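ARO (armadillo repeats only protein) (Plasmodium falciparum Santa Lucia, PDB 5EWP) probably serves as an armadillo-repeat protein-binding scaffold in the translocation and attachment of rhoptries to the apical pole of the parasite. Local coordinates at residues Ser114-Phe125 with Thr151-Tyr162. Residues are numbered along the deposited sequence; the frame is centred on the assembly and turned at random.
Sequences SVDNVKNCICMF and TCRNIFVLDKKY
Helix 118-125 crosses helix 151-156 at nearly a right angle (-101°), with axes 9.0 Å apart and Cys-121 meeting Ile-155 at the closest CA pair; a type I turn, Phe-156 to Asp-159, then leads into the start of helix 160-168. At the crossing, Ile-155 splits its branches: CG1 lies by Cys-121, CD1 reaches Met-124 CB at 3.7 Å, and CG2 meets Phe-125 at the edge of its ring. Leu-158 CD1 presses on Cys-121 CB at 3.5 Å, a tight fit, and also touches Val-118 CG1. Beyond the turn, the Phe-125 and Tyr-162 rings form an offset stack, centroids 3.9 Å apart and planes 18° from parallel. With chi1 at -178°, the Phe-125 ring extends away from the backbone N and lies over Tyr-162, whose opposite face is covered by Asp-159 CB, while Tyr-162 OH rests on Ile-122 CG2. At the other end, Asn-154 ND2 donates an almost straight bond to Ser-114 OG (3.0 Å), in the amide plane; Ser-114 OG also bonds to Ser-111 O. Arg-153 NH1 donates to Asn-154 OD1, and Arg-153 NE pairs with Asp-203. Both ends of the Asn-154 amide are thus engaged, which fixes its flip, and an apolar, aromatic seam with one buried polar link joins helix 118-126 to helix 142-156 and the start of helix 160-168 in the armadillo-type superhelix, helix 130-136 intervening in sequence.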
loop_
_atom_site.group_PDB
_atom_site.type_symbol
_atom_site.label_atom_id
_atom_site.label_comp_id
_atom_site.label_asym_id
_atom_site.label_seq_id
_atom_site.Cartn_x
_atom_site.Cartn_y
_atom_site.Cartn_z
ATOM N N SER A 114 -0.671 1.745 -7.930
ATOM C CA SER A 114 -0.527 0.306 -8.208
ATOM C C SER A 114 -1.819 -0.308 -8.735
ATOM O O SER A 114 -1.838 -1.477 -9.134
ATOM C CB SER A 114 -0.074 -0.452 -6.963
ATOM O OG SER A 114 -1.129 -0.583 -6.017
ATOM N N VAL A 115 -2.897 0.469 -8.725
ATOM C CA VAL A 115 -4.197 -0.046 -9.140
ATOM C C VAL A 115 -4.390 0.113 -10.642
ATOM O O VAL A 115 -4.290 1.214 -11.187
ATOM C CB VAL A 115 -5.357 0.641 -8.403
ATOM C CG1 VAL A 115 -6.691 0.107 -8.918
ATOM C CG2 VAL A 115 -5.234 0.394 -6.907
ATOM N N ASP A 116 -4.669 -1.004 -11.308
ATOM C CA ASP A 116 -4.916 -0.980 -12.743
ATOM C C ASP A 116 -3.788 -0.299 -13.508
ATOM O O ASP A 116 -4.031 0.515 -14.410
ATOM C CB ASP A 116 -6.249 -0.283 -13.063
ATOM C CG ASP A 116 -7.462 -1.090 -12.619
ATOM O OD1 ASP A 116 -7.355 -2.324 -12.488
ATOM O OD2 ASP A 116 -8.528 -0.482 -12.399
ATOM N N ASN A 117 -2.545 -0.605 -13.149
ATOM C CA ASN A 117 -1.435 -0.023 -13.890
ATOM C C ASN A 117 -0.216 -0.893 -13.725
ATOM O O ASN A 117 0.562 -0.765 -12.777
ATOM C CB ASN A 117 -1.148 1.435 -13.463
ATOM C CG ASN A 117 -0.254 2.142 -14.463
ATOM O OD1 ASN A 117 0.905 1.761 -14.651
ATOM N ND2 ASN A 117 -0.788 3.161 -15.127
ATOM N N VAL A 118 -0.090 -1.834 -14.650
ATOM C CA VAL A 118 0.965 -2.817 -14.591
ATOM C C VAL A 118 2.361 -2.209 -14.693
ATOM O O VAL A 118 3.289 -2.627 -13.985
ATOM C CB VAL A 118 0.724 -3.851 -15.703
ATOM C CG1 VAL A 118 1.952 -4.641 -15.928
ATOM C CG2 VAL A 118 -0.449 -4.738 -15.295
ATOM N N LYS A 119 2.517 -1.199 -15.541
ATOM C CA LYS A 119 3.816 -0.541 -15.667
ATOM C C LYS A 119 4.278 0.055 -14.343
ATOM O O LYS A 119 5.449 -0.039 -13.995
ATOM C CB LYS A 119 3.770 0.557 -16.726
ATOM C CG LYS A 119 3.805 0.000 -18.150
ATOM C CD LYS A 119 3.902 1.092 -19.188
ATOM C CE LYS A 119 4.027 0.475 -20.574
ATOM N NZ LYS A 119 4.250 1.505 -21.630
ATOM N N ASN A 120 3.352 0.673 -13.620
ATOM C CA ASN A 120 3.693 1.238 -12.319
ATOM C C ASN A 120 4.127 0.172 -11.333
ATOM O O ASN A 120 5.057 0.382 -10.553
ATOM C CB ASN A 120 2.507 2.011 -11.728
ATOM C CG ASN A 120 2.266 3.326 -12.434
ATOM O OD1 ASN A 120 3.077 3.755 -13.238
ATOM N ND2 ASN A 120 1.149 3.993 -12.102
ATOM N N CYS A 121 3.445 -0.971 -11.346
ATOM C CA CYS A 121 3.769 -2.040 -10.409
ATOM C C CYS A 121 5.152 -2.588 -10.705
ATOM O O CYS A 121 5.940 -2.876 -9.798
ATOM C CB CYS A 121 2.721 -3.161 -10.469
ATOM S SG CYS A 121 1.125 -2.693 -9.779
ATOM N N ILE A 122 5.435 -2.756 -11.993
ATOM C CA ILE A 122 6.765 -3.185 -12.418
ATOM C C ILE A 122 7.828 -2.194 -11.956
ATOM O O ILE A 122 8.874 -2.590 -11.413
ATOM C CB ILE A 122 6.831 -3.352 -13.947
ATOM C CG1 ILE A 122 6.000 -4.562 -14.374
ATOM C CG2 ILE A 122 8.282 -3.536 -14.394
ATOM C CD1 ILE A 122 5.772 -4.667 -15.901
ATOM N N CYS A 123 7.551 -0.907 -12.154
ATOM C CA CYS A 123 8.460 0.145 -11.721
ATOM C C CYS A 123 8.673 0.119 -10.202
ATOM O O CYS A 123 9.795 0.296 -9.716
ATOM C CB CYS A 123 7.939 1.511 -12.159
ATOM S SG CYS A 123 9.059 2.872 -11.773
ATOM N N MET A 124 7.605 -0.107 -9.446
ATOM C CA MET A 124 7.750 -0.191 -7.995
ATOM C C MET A 124 8.648 -1.348 -7.614
ATOM O O MET A 124 9.500 -1.205 -6.744
ATOM C CB MET A 124 6.400 -0.344 -7.308
ATOM C CG MET A 124 5.521 0.867 -7.484
ATOM S SD MET A 124 3.953 0.612 -6.649
ATOM C CE MET A 124 3.011 1.893 -7.462
ATOM N N PHE A 125 8.482 -2.492 -8.273
ATOM C CA PHE A 125 9.331 -3.615 -7.934
ATOM C C PHE A 125 10.785 -3.285 -8.233
ATOM O O PHE A 125 11.669 -3.479 -7.398
ATOM C CB PHE A 125 8.944 -4.893 -8.686
ATOM C CG PHE A 125 9.794 -6.058 -8.295
ATOM C CD1 PHE A 125 9.479 -6.805 -7.177
ATOM C CD2 PHE A 125 10.957 -6.358 -8.996
ATOM C CE1 PHE A 125 10.284 -7.865 -6.793
ATOM C CE2 PHE A 125 11.777 -7.402 -8.609
ATOM C CZ PHE A 125 11.436 -8.160 -7.514
ATOM N N THR A 151 -0.786 -3.044 -2.013
ATOM C CA THR A 151 0.232 -2.643 -2.981
ATOM C C THR A 151 1.215 -3.779 -3.239
ATOM O O THR A 151 1.582 -4.053 -4.386
ATOM C CB THR A 151 0.973 -1.383 -2.492
ATOM O OG1 THR A 151 -0.012 -0.409 -2.159
ATOM C CG2 THR A 151 1.850 -0.807 -3.596
ATOM N N CYS A 152 1.635 -4.445 -2.170
ATOM C CA CYS A 152 2.474 -5.644 -2.322
ATOM C C CYS A 152 1.825 -6.662 -3.237
ATOM O O CYS A 152 2.481 -7.224 -4.114
ATOM C CB CYS A 152 2.747 -6.305 -0.983
ATOM S SG CYS A 152 3.917 -5.366 0.018
ATOM N N ARG A 153 0.541 -6.921 -3.011
ATOM C CA ARG A 153 -0.171 -7.910 -3.819
ATOM C C ARG A 153 -0.266 -7.459 -5.268
ATOM O O ARG A 153 -0.066 -8.262 -6.193
ATOM C CB ARG A 153 -1.560 -8.178 -3.249
ATOM C CG ARG A 153 -2.437 -9.103 -4.120
ATOM C CD ARG A 153 -3.335 -8.304 -5.053
ATOM N NE ARG A 153 -4.066 -9.169 -5.978
ATOM C CZ ARG A 153 -4.620 -8.742 -7.104
ATOM N NH1 ARG A 153 -4.512 -7.470 -7.448
ATOM N NH2 ARG A 153 -5.279 -9.586 -7.889
ATOM N N ASN A 154 -0.582 -6.181 -5.471
ATOM C CA ASN A 154 -0.717 -5.670 -6.841
ATOM C C ASN A 154 0.584 -5.828 -7.609
ATOM O O ASN A 154 0.579 -6.075 -8.825
ATOM C CB ASN A 154 -1.185 -4.206 -6.835
ATOM C CG ASN A 154 -2.654 -4.062 -6.401
ATOM O OD1 ASN A 154 -3.392 -5.040 -6.353
ATOM N ND2 ASN A 154 -3.075 -2.836 -6.113
ATOM N N ILE A 155 1.699 -5.717 -6.895
ATOM C CA ILE A 155 3.012 -5.963 -7.485
ATOM C C ILE A 155 3.287 -7.456 -7.675
ATOM O O ILE A 155 3.629 -7.869 -8.790
ATOM C CB ILE A 155 4.142 -5.343 -6.619
ATOM C CG1 ILE A 155 4.035 -3.817 -6.655
ATOM C CG2 ILE A 155 5.520 -5.774 -7.103
ATOM C CD1 ILE A 155 4.778 -3.121 -5.489
ATOM N N PHE A 156 3.153 -8.279 -6.628
ATOM C CA PHE A 156 3.726 -9.623 -6.761
ATOM C C PHE A 156 2.898 -10.553 -7.648
ATOM O O PHE A 156 3.427 -11.549 -8.130
ATOM C CB PHE A 156 4.032 -10.302 -5.389
ATOM C CG PHE A 156 2.833 -10.627 -4.497
ATOM C CD1 PHE A 156 1.803 -11.459 -4.908
ATOM C CD2 PHE A 156 2.820 -10.179 -3.175
ATOM C CE1 PHE A 156 0.752 -11.777 -4.052
ATOM C CE2 PHE A 156 1.783 -10.497 -2.322
ATOM C CZ PHE A 156 0.752 -11.291 -2.745
ATOM N N VAL A 157 1.632 -10.241 -7.906
ATOM C CA VAL A 157 0.858 -11.142 -8.773
ATOM C C VAL A 157 1.352 -11.135 -10.219
ATOM O O VAL A 157 1.044 -12.052 -10.986
ATOM C CB VAL A 157 -0.639 -10.815 -8.780
ATOM C CG1 VAL A 157 -1.235 -11.028 -7.398
ATOM C CG2 VAL A 157 -0.894 -9.402 -9.269
ATOM N N LEU A 158 2.152 -10.142 -10.585
ATOM C CA LEU A 158 2.558 -9.973 -11.981
ATOM C C LEU A 158 3.697 -10.896 -12.429
ATOM O O LEU A 158 3.846 -11.168 -13.627
ATOM C CB LEU A 158 2.956 -8.516 -12.217
ATOM C CG LEU A 158 1.819 -7.503 -12.089
ATOM C CD1 LEU A 158 2.383 -6.110 -12.313
ATOM C CD2 LEU A 158 0.698 -7.799 -13.084
ATOM N N ASP A 159 4.475 -11.414 -11.485
ATOM C CA ASP A 159 5.683 -12.160 -11.842
ATOM C C ASP A 159 6.116 -13.110 -10.727
ATOM O O ASP A 159 6.170 -12.737 -9.557
ATOM C CB ASP A 159 6.801 -11.174 -12.175
ATOM C CG ASP A 159 7.964 -11.800 -12.908
ATOM O OD1 ASP A 159 8.447 -12.884 -12.520
ATOM O OD2 ASP A 159 8.412 -11.173 -13.891
ATOM N N LYS A 160 6.420 -14.348 -11.093
ATOM C CA LYS A 160 6.895 -15.316 -10.112
ATOM C C LYS A 160 8.136 -14.829 -9.363
ATOM O O LYS A 160 8.308 -15.114 -8.167
ATOM C CB LYS A 160 7.189 -16.658 -10.787
ATOM C CG LYS A 160 7.645 -17.716 -9.807
ATOM C CD LYS A 160 7.908 -19.053 -10.493
ATOM C CE LYS A 160 8.356 -20.084 -9.471
ATOM N NZ LYS A 160 8.476 -21.450 -10.040
ATOM N N LYS A 161 9.011 -14.101 -10.058
ATOM C CA LYS A 161 10.208 -13.574 -9.407
ATOM C C LYS A 161 9.852 -12.547 -8.339
ATOM O O LYS A 161 10.558 -12.422 -7.333
ATOM C CB LYS A 161 11.163 -12.955 -10.424
ATOM C CG LYS A 161 11.800 -13.982 -11.354
ATOM C CD LYS A 161 12.610 -13.306 -12.440
ATOM C CE LYS A 161 13.656 -14.249 -13.010
ATOM N NZ LYS A 161 14.696 -14.574 -11.989
ATOM N N TYR A 162 8.752 -11.827 -8.546
ATOM C CA TYR A 162 8.326 -10.819 -7.559
ATOM C C TYR A 162 7.825 -11.522 -6.298
ATOM O O TYR A 162 8.100 -11.083 -5.174
ATOM C CB TYR A 162 7.235 -9.904 -8.115
ATOM C CG TYR A 162 7.626 -9.084 -9.325
ATOM C CD1 TYR A 162 8.929 -9.091 -9.826
ATOM C CD2 TYR A 162 6.681 -8.288 -9.963
ATOM C CE1 TYR A 162 9.271 -8.329 -10.967
ATOM C CE2 TYR A 162 7.007 -7.529 -11.084
ATOM C CZ TYR A 162 8.296 -7.550 -11.575
ATOM O OH TYR A 162 8.578 -6.786 -12.687
#